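Local coordinates for protein serine protease inhibitor (Thermoanaerobacter tengcongensis, PDB 2PEE) that probably inhibits serine-type endopeptidases as a thermophilic serpin whose N-terminal region serves to trap the molecule in its metastable native state, at residues A[10-15]-A[127-132]; A[4-9]-A[133-138]; A[58-63]-A[108-113]. The protein carries 1 engineered substitution. One frame throughout, in Å; residues are numbered along the deposited sequence.

Overall arrangement
From the N terminus, strand 4-5 first pairs with strand 134-138 in contact 2, closing a loop of more than 120 residues. The chain then runs on over helix 121-130, where residues 10-15 make contact 1; its loop lies within that of contact 2. Deeper inside both, contact 3 sets helix 50-61 against strand 102-113. Contact 2 joins this layer too, since strand 134-138 is hydrogen-bonded to its parallel neighbour, strand 102-113. M7 packs on I127 and A128, linking contacts 1 and 2, and Y131 leans on A58 and M59, linking contacts 1 and 3. Together they tie the N-terminal segment to one edge of the serpin body.

Contact 1 of 3, residues A[10-15]-A[127-132]; sequences IKANPV and IADYYK. With SO4 (sulfate ion), chain C.
The carboxylate of D129 holds the loop 10-15 through N13. Its OD1 accepts the backbone N-H of N13 in a nearly straight bond (165°), N to OD1 2.7 Å, the N-H coming from above the carboxylate plane. The second oxygen, OD2, takes a weak bond from N13 ND2 at 3.1 Å, with amide and carboxylate planes turned 48° apart. Aspartate suits this place because its two oxygens can serve the main chain and side chain of one residue; an alanine here would probably leave both N13 donors without their acceptor and let this part of the loop drift from the helix.

Apolar groups pack beside it. CG2 of I10 rests 3.5 Å from CB of A128, whose small methyl lets the loop come close, and CB of the equally small A12 lies 3.4 Å from A128 O. At the other end CG1 of V15 approaches the Y130 ring off-centre in a CH-pi contact, 3.6 Å from CE2; its placement beside the backbone N (chi1 -64°) brings it there. This is how the N-terminal extension of this serpin lies on the last turns of helix 121-130, consistent with a part in trapping the native state.

K132, which leaves the helix with positive phi, bends its chain back so that NZ reaches A128 O at 2.9 Å and borders A12 CB. A water donates to N13 O and D129 O, bridging the segments. Further out, Q125 donates to both D129 OD1 and K11 O, while a sulfate, probably from the crystallisation liquor, accepts from A12 N.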
# COMPACT_ATOMS: atom_id res chain seq x y z
N ILE A 10 -8.84 26.43 3.79
CA ILE A 10 -7.59 26.42 4.53
C ILE A 10 -6.37 26.68 3.63
O ILE A 10 -6.25 26.07 2.56
CB ILE A 10 -7.45 25.05 5.28
CG1 ILE A 10 -8.64 24.84 6.25
CG2 ILE A 10 -6.11 24.88 6.00
CD1 ILE A 10 -8.64 25.78 7.46
N LYS A 11 -5.46 27.56 4.05
CA LYS A 11 -4.21 27.73 3.31
C LYS A 11 -2.97 27.17 4.03
O LYS A 11 -2.67 27.53 5.17
CB LYS A 11 -3.99 29.18 2.87
CG LYS A 11 -4.82 29.57 1.65
CD LYS A 11 -4.39 30.92 1.10
CE LYS A 11 -5.51 31.58 0.30
NZ LYS A 11 -5.14 32.98 -0.07
N ALA A 12 -2.26 26.28 3.35
CA ALA A 12 -1.00 25.73 3.84
C ALA A 12 0.03 26.82 4.22
O ALA A 12 0.20 27.80 3.50
CB ALA A 12 -0.43 24.81 2.79
N ASN A 13 0.68 26.65 5.37
CA ASN A 13 1.89 27.43 5.68
C ASN A 13 3.12 26.68 5.21
O ASN A 13 3.12 25.44 5.14
CB ASN A 13 2.10 27.63 7.19
CG ASN A 13 0.83 28.02 7.94
OD1 ASN A 13 0.14 28.97 7.56
ND2 ASN A 13 0.55 27.30 9.05
N PRO A 14 4.20 27.44 4.93
CA PRO A 14 5.49 26.82 4.69
C PRO A 14 5.92 25.98 5.89
O PRO A 14 5.66 26.37 7.02
CB PRO A 14 6.43 28.01 4.51
CG PRO A 14 5.64 29.22 4.71
CD PRO A 14 4.22 28.90 4.80
N VAL A 15 6.54 24.83 5.65
CA VAL A 15 7.05 23.99 6.76
C VAL A 15 8.52 23.64 6.60
O VAL A 15 9.03 23.61 5.51
CB VAL A 15 6.24 22.68 6.92
CG1 VAL A 15 4.84 22.97 7.29
CG2 VAL A 15 6.27 21.85 5.64
N ILE A 127 -3.25 19.25 8.56
CA ILE A 127 -3.48 18.53 7.30
C ILE A 127 -2.99 19.31 6.06
O ILE A 127 -2.35 18.74 5.15
CB ILE A 127 -4.97 18.17 7.10
CG1 ILE A 127 -5.54 17.37 8.30
CG2 ILE A 127 -5.18 17.46 5.77
CD1 ILE A 127 -4.74 16.11 8.71
N ALA A 128 -3.28 20.62 6.03
CA ALA A 128 -2.84 21.47 4.94
C ALA A 128 -1.32 21.56 4.87
O ALA A 128 -0.73 21.53 3.79
CB ALA A 128 -3.41 22.83 5.10
N ASP A 129 -0.69 21.69 6.04
CA ASP A 129 0.74 21.93 6.12
C ASP A 129 1.56 20.70 5.78
O ASP A 129 2.57 20.83 5.10
CB ASP A 129 1.10 22.45 7.52
CG ASP A 129 0.46 23.81 7.83
OD1 ASP A 129 -0.03 24.50 6.92
OD2 ASP A 129 0.46 24.21 9.01
N TYR A 130 1.13 19.52 6.23
CA TYR A 130 1.97 18.32 6.15
C TYR A 130 1.42 17.24 5.24
O TYR A 130 2.19 16.42 4.79
CB TYR A 130 2.27 17.73 7.53
CG TYR A 130 3.05 18.66 8.41
CD1 TYR A 130 2.41 19.40 9.42
CD2 TYR A 130 4.40 18.85 8.20
CE1 TYR A 130 3.13 20.30 10.22
CE2 TYR A 130 5.12 19.75 8.98
CZ TYR A 130 4.48 20.47 9.99
OH TYR A 130 5.23 21.34 10.74
N TYR A 131 0.12 17.22 4.97
CA TYR A 131 -0.48 16.07 4.30
C TYR A 131 -1.14 16.34 2.97
O TYR A 131 -1.02 15.54 2.05
CB TYR A 131 -1.47 15.38 5.24
CG TYR A 131 -0.78 14.70 6.39
CD1 TYR A 131 -0.62 15.36 7.60
CD2 TYR A 131 -0.23 13.42 6.25
CE1 TYR A 131 0.04 14.74 8.65
CE2 TYR A 131 0.43 12.80 7.28
CZ TYR A 131 0.55 13.47 8.48
OH TYR A 131 1.21 12.85 9.52
N LYS A 132 -1.85 17.46 2.88
CA LYS A 132 -2.58 17.86 1.68
C LYS A 132 -3.69 16.87 1.25
O LYS A 132 -4.01 16.74 0.06
CB LYS A 132 -1.60 18.20 0.55
CG LYS A 132 -0.96 19.61 0.69
CD LYS A 132 0.47 19.56 1.25
CE LYS A 132 1.31 20.75 0.78
NZ LYS A 132 1.18 21.95 1.63
S SO4 C . -2.78 25.89 -0.66
O1 SO4 C . -1.73 24.98 -1.15
O2 SO4 C . -2.29 27.26 -0.65
O3 SO4 C . -3.16 25.56 0.72
O4 SO4 C . -3.93 25.75 -1.54
O HOH W 1 3.05 23.22 3.97

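Contact 2 of 3, residues A[4-9]-A[133-138]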
# COMPACT_ATOMS: atom_id res chain seq x y z
N ALA A 4 -18.89 18.49 1.25
CA ALA A 4 -18.10 19.72 1.26
C ALA A 4 -16.67 19.45 1.70
O ALA A 4 -16.46 18.88 2.78
CB ALA A 4 -18.75 20.77 2.14
N ASN A 5 -15.71 19.84 0.87
CA ASN A 5 -14.28 19.75 1.22
C ASN A 5 -13.93 20.86 2.20
O ASN A 5 -13.92 22.03 1.84
CB ASN A 5 -13.38 19.85 -0.02
CG ASN A 5 -11.98 19.30 0.21
OD1 ASN A 5 -11.51 19.21 1.35
ND2 ASN A 5 -11.30 18.92 -0.87
N LEU A 6 -13.65 20.47 3.44
CA LEU A 6 -13.36 21.42 4.50
C LEU A 6 -12.07 22.17 4.23
O LEU A 6 -11.85 23.26 4.76
CB LEU A 6 -13.27 20.72 5.85
CG LEU A 6 -14.51 20.09 6.49
CD1 LEU A 6 -14.09 19.35 7.73
CD2 LEU A 6 -15.54 21.11 6.83
N MET A 7 -11.23 21.58 3.38
CA MET A 7 -9.90 22.11 3.11
C MET A 7 -9.91 23.29 2.15
O MET A 7 -8.96 24.07 2.12
CB MET A 7 -8.96 21.00 2.62
CG MET A 7 -8.75 19.84 3.60
SD MET A 7 -8.18 20.45 5.21
CE MET A 7 -6.51 20.92 4.82
N ASP A 8 -10.98 23.46 1.39
CA ASP A 8 -11.09 24.58 0.45
C ASP A 8 -10.78 25.92 1.13
O ASP A 8 -10.22 26.82 0.52
CB ASP A 8 -12.49 24.62 -0.16
CG ASP A 8 -12.79 23.41 -1.01
OD1 ASP A 8 -11.86 22.78 -1.55
OD2 ASP A 8 -13.98 23.10 -1.15
N ARG A 9 -11.14 26.00 2.41
CA ARG A 9 -11.06 27.23 3.21
C ARG A 9 -9.62 27.50 3.67
O ARG A 9 -9.23 28.65 3.90
CB ARG A 9 -11.97 27.05 4.44
CG ARG A 9 -12.45 28.32 5.10
CD ARG A 9 -13.92 28.62 4.73
N ALA A 133 -4.27 16.19 2.24
CA ALA A 133 -5.37 15.25 2.02
C ALA A 133 -6.71 15.97 2.06
O ALA A 133 -6.85 16.99 2.72
CB ALA A 133 -5.34 14.19 3.09
N ASP A 134 -7.70 15.43 1.36
CA ASP A 134 -9.05 15.97 1.41
C ASP A 134 -9.76 15.50 2.68
O ASP A 134 -9.58 14.36 3.10
CB ASP A 134 -9.83 15.55 0.19
CG ASP A 134 -9.28 16.14 -1.08
OD1 ASP A 134 -8.80 17.28 -1.05
OD2 ASP A 134 -9.33 15.46 -2.12
N ILE A 135 -10.53 16.41 3.28
CA ILE A 135 -11.27 16.16 4.51
C ILE A 135 -12.66 16.70 4.22
O ILE A 135 -12.81 17.89 3.89
CB ILE A 135 -10.64 16.92 5.73
CG1 ILE A 135 -9.12 16.66 5.88
CG2 ILE A 135 -11.39 16.65 7.04
CD1 ILE A 135 -8.72 15.23 6.24
N PHE A 136 -13.67 15.84 4.33
CA PHE A 136 -15.05 16.21 4.00
C PHE A 136 -16.00 16.10 5.18
O PHE A 136 -15.88 15.22 6.03
CB PHE A 136 -15.62 15.34 2.89
CG PHE A 136 -14.81 15.31 1.64
CD1 PHE A 136 -13.81 14.35 1.47
CD2 PHE A 136 -15.05 16.21 0.61
CE1 PHE A 136 -13.04 14.29 0.30
CE2 PHE A 136 -14.29 16.18 -0.55
CZ PHE A 136 -13.28 15.20 -0.71
N LYS A 137 -16.96 17.01 5.21
CA LYS A 137 -18.14 16.79 6.01
C LYS A 137 -19.24 16.45 5.00
O LYS A 137 -19.25 17.00 3.89
CB LYS A 137 -18.45 17.98 6.93
CG LYS A 137 -18.79 19.28 6.26
CD LYS A 137 -19.47 20.22 7.25
CE LYS A 137 -19.73 21.58 6.64
NZ LYS A 137 -21.05 22.08 7.08
N ALA A 138 -20.11 15.51 5.36
CA ALA A 138 -21.14 15.01 4.45
C ALA A 138 -22.40 14.53 5.17
O ALA A 138 -22.36 14.19 6.35
CB ALA A 138 -20.58 13.89 3.60
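A4 and K137 form an antiparallel hydrogen-bonded pair: A4 N donates to K137 O, and K137 N returns a bond to A4 O, each 3.1 Å long. The next pair, N5 with F136, is non-hydrogen-bonded, and the chains draw in there to 4.6 Å between the CA atoms of N5 and F136. L6 N then gives one more bond, 2.8 Å to I135 O, before the segment 4-9 turns into helical backbone angles.

N5 stabilises this turn through its side chain. CG stands anti to the main-chain N (chi1 -160°), which directs the amide toward D134 and M7 N: OD1 accepts from M7 N in an Asx turn while ND2 donates to D134 OD1 at 3.0 Å. That bond lies in the amide plane of N5 but meets D134 from above the carboxylate, the two planes standing at 88°. Asparagine suits the spot by offering an acceptor and a donor at once. CB of N5 also packs on the F136 ring, 3.8 Å from CE2; W111 stacks on F136 from strand 102-113, and W151 holds OD2 of D134.

Within the turn the branches of L6 divide, CD1 meeting CG2 of I135 and CD2 running across the aliphatic CG of K137 at 3.8 Å. The flexible M7 folds its CG and SD over CG1 of I135, its chain bent toward helix 121-130. The arrangement is a short antiparallel strand added by the N terminus beside strand 134-138, which corresponds to the strand that ordinarily edges the large sheet A in serpins.

Contact 3 of 3, residues A[58-63]-A[108-113]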
# COMPACT_ATOMS: atom_id res chain seq x y z
N ALA A 58 -1.24 8.44 10.73
CA ALA A 58 -0.41 9.50 11.27
C ALA A 58 -1.17 10.78 11.24
O ALA A 58 -1.12 11.55 12.20
CB ALA A 58 0.86 9.64 10.49
N MET A 59 -1.90 11.03 10.16
CA MET A 59 -2.62 12.30 10.12
C MET A 59 -3.79 12.30 11.09
O MET A 59 -4.04 13.29 11.76
CB MET A 59 -3.00 12.73 8.68
CG MET A 59 -4.26 12.15 8.13
SD MET A 59 -4.48 12.82 6.49
CE MET A 59 -5.79 11.76 5.88
N THR A 60 -4.48 11.18 11.21
CA THR A 60 -5.58 11.09 12.15
C THR A 60 -5.08 11.18 13.58
O THR A 60 -5.76 11.72 14.46
CB THR A 60 -6.41 9.82 11.93
OG1 THR A 60 -6.78 9.74 10.54
CG2 THR A 60 -7.64 9.85 12.76
N ALA A 61 -3.86 10.67 13.81
CA ALA A 61 -3.26 10.70 15.15
C ALA A 61 -3.20 12.10 15.74
O ALA A 61 -3.35 12.27 16.94
CB ALA A 61 -1.89 10.06 15.15
N ASN A 62 -3.01 13.10 14.88
CA ASN A 62 -3.07 14.51 15.27
C ASN A 62 -4.38 14.93 15.96
O ASN A 62 -4.40 15.92 16.68
CB ASN A 62 -2.85 15.37 14.04
CG ASN A 62 -1.44 15.27 13.51
OD1 ASN A 62 -0.51 15.83 14.10
ND2 ASN A 62 -1.27 14.57 12.39
N GLY A 63 -5.46 14.19 15.72
CA GLY A 63 -6.75 14.50 16.30
C GLY A 63 -7.12 13.67 17.53
O GLY A 63 -8.13 13.91 18.17
N ASN A 108 -5.74 9.54 0.14
CA ASN A 108 -6.26 9.47 1.50
C ASN A 108 -7.21 10.60 1.82
O ASN A 108 -7.00 11.76 1.42
CB ASN A 108 -5.12 9.47 2.51
CG ASN A 108 -4.32 8.17 2.47
OD1 ASN A 108 -4.64 7.25 1.71
ND2 ASN A 108 -3.29 8.09 3.30
N SER A 109 -8.28 10.27 2.53
CA SER A 109 -9.21 11.28 3.00
C SER A 109 -9.87 10.82 4.29
O SER A 109 -9.89 9.62 4.58
CB SER A 109 -10.26 11.61 1.94
OG SER A 109 -10.85 10.43 1.40
N ILE A 110 -10.38 11.78 5.05
CA ILE A 110 -11.29 11.52 6.14
C ILE A 110 -12.65 12.14 5.78
O ILE A 110 -12.71 13.22 5.19
CB ILE A 110 -10.78 12.12 7.47
CG1 ILE A 110 -9.34 11.67 7.73
CG2 ILE A 110 -11.66 11.69 8.64
CD1 ILE A 110 -8.69 12.32 8.94
N TRP A 111 -13.73 11.44 6.11
CA TRP A 111 -15.09 11.89 5.85
C TRP A 111 -15.86 11.87 7.16
O TRP A 111 -15.87 10.84 7.86
CB TRP A 111 -15.77 10.98 4.83
CG TRP A 111 -15.19 11.03 3.42
CD1 TRP A 111 -13.93 10.64 3.03
CD2 TRP A 111 -15.85 11.48 2.23
NE1 TRP A 111 -13.77 10.84 1.68
CE2 TRP A 111 -14.94 11.35 1.16
CE3 TRP A 111 -17.12 11.99 1.96
CZ2 TRP A 111 -15.26 11.70 -0.14
CZ3 TRP A 111 -17.44 12.34 0.67
CH2 TRP A 111 -16.51 12.20 -0.37
N PHE A 112 -16.48 13.00 7.50
CA PHE A 112 -17.26 13.15 8.73
C PHE A 112 -18.72 13.38 8.42
O PHE A 112 -19.05 14.01 7.40
CB PHE A 112 -16.79 14.37 9.52
CG PHE A 112 -15.40 14.26 10.05
CD1 PHE A 112 -14.37 15.00 9.46
CD2 PHE A 112 -15.11 13.44 11.13
CE1 PHE A 112 -13.06 14.92 9.94
CE2 PHE A 112 -13.81 13.35 11.62
CZ PHE A 112 -12.77 14.09 11.02
N LYS A 113 -19.60 12.91 9.30
CA LYS A 113 -21.03 13.14 9.16
C LYS A 113 -21.40 14.58 9.59
O LYS A 113 -21.03 15.02 10.68
CB LYS A 113 -21.79 12.08 9.95
CG LYS A 113 -23.28 12.03 9.68
CD LYS A 113 -23.94 10.96 10.53
CE LYS A 113 -25.35 10.66 10.05
NZ LYS A 113 -25.76 9.31 10.51
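Apolar contact comes chiefly from M59, whose methyl CE reaches from the helix to the strand and sits 4.0 Å from I110 CG1, the two side chains meeting tip to tip. The same methyl lies 4.1 Å from N108 CB. CG of M59 stands between the backbone N and the carbonyl carbon (chi1 84°), and beyond it the chain is extended, which lets one long unbranched residue span the gap between backbones whose nearest CA atoms, T60 and I110, are 8.3 Å apart. I110 answers with CD1, 3.6 Å from T60 OG1, a van der Waals touch.

In the serpin fold this is helix 50-61 lying behind sheet A, here against strand 102-113, whose N108 and I110 face the helix while S109 turns away. Helix 121-130 adds to the same layer, I127 packing on M59 and F123 on I110, and L175 of strand 173-183 touches T60.

No hydrogen bond crosses between the segments; the polar groups find partners elsewhere. T60 OG1 bonds to A56 O within its own helix, and N108 ND2 to S52 O nearer the start of that helix.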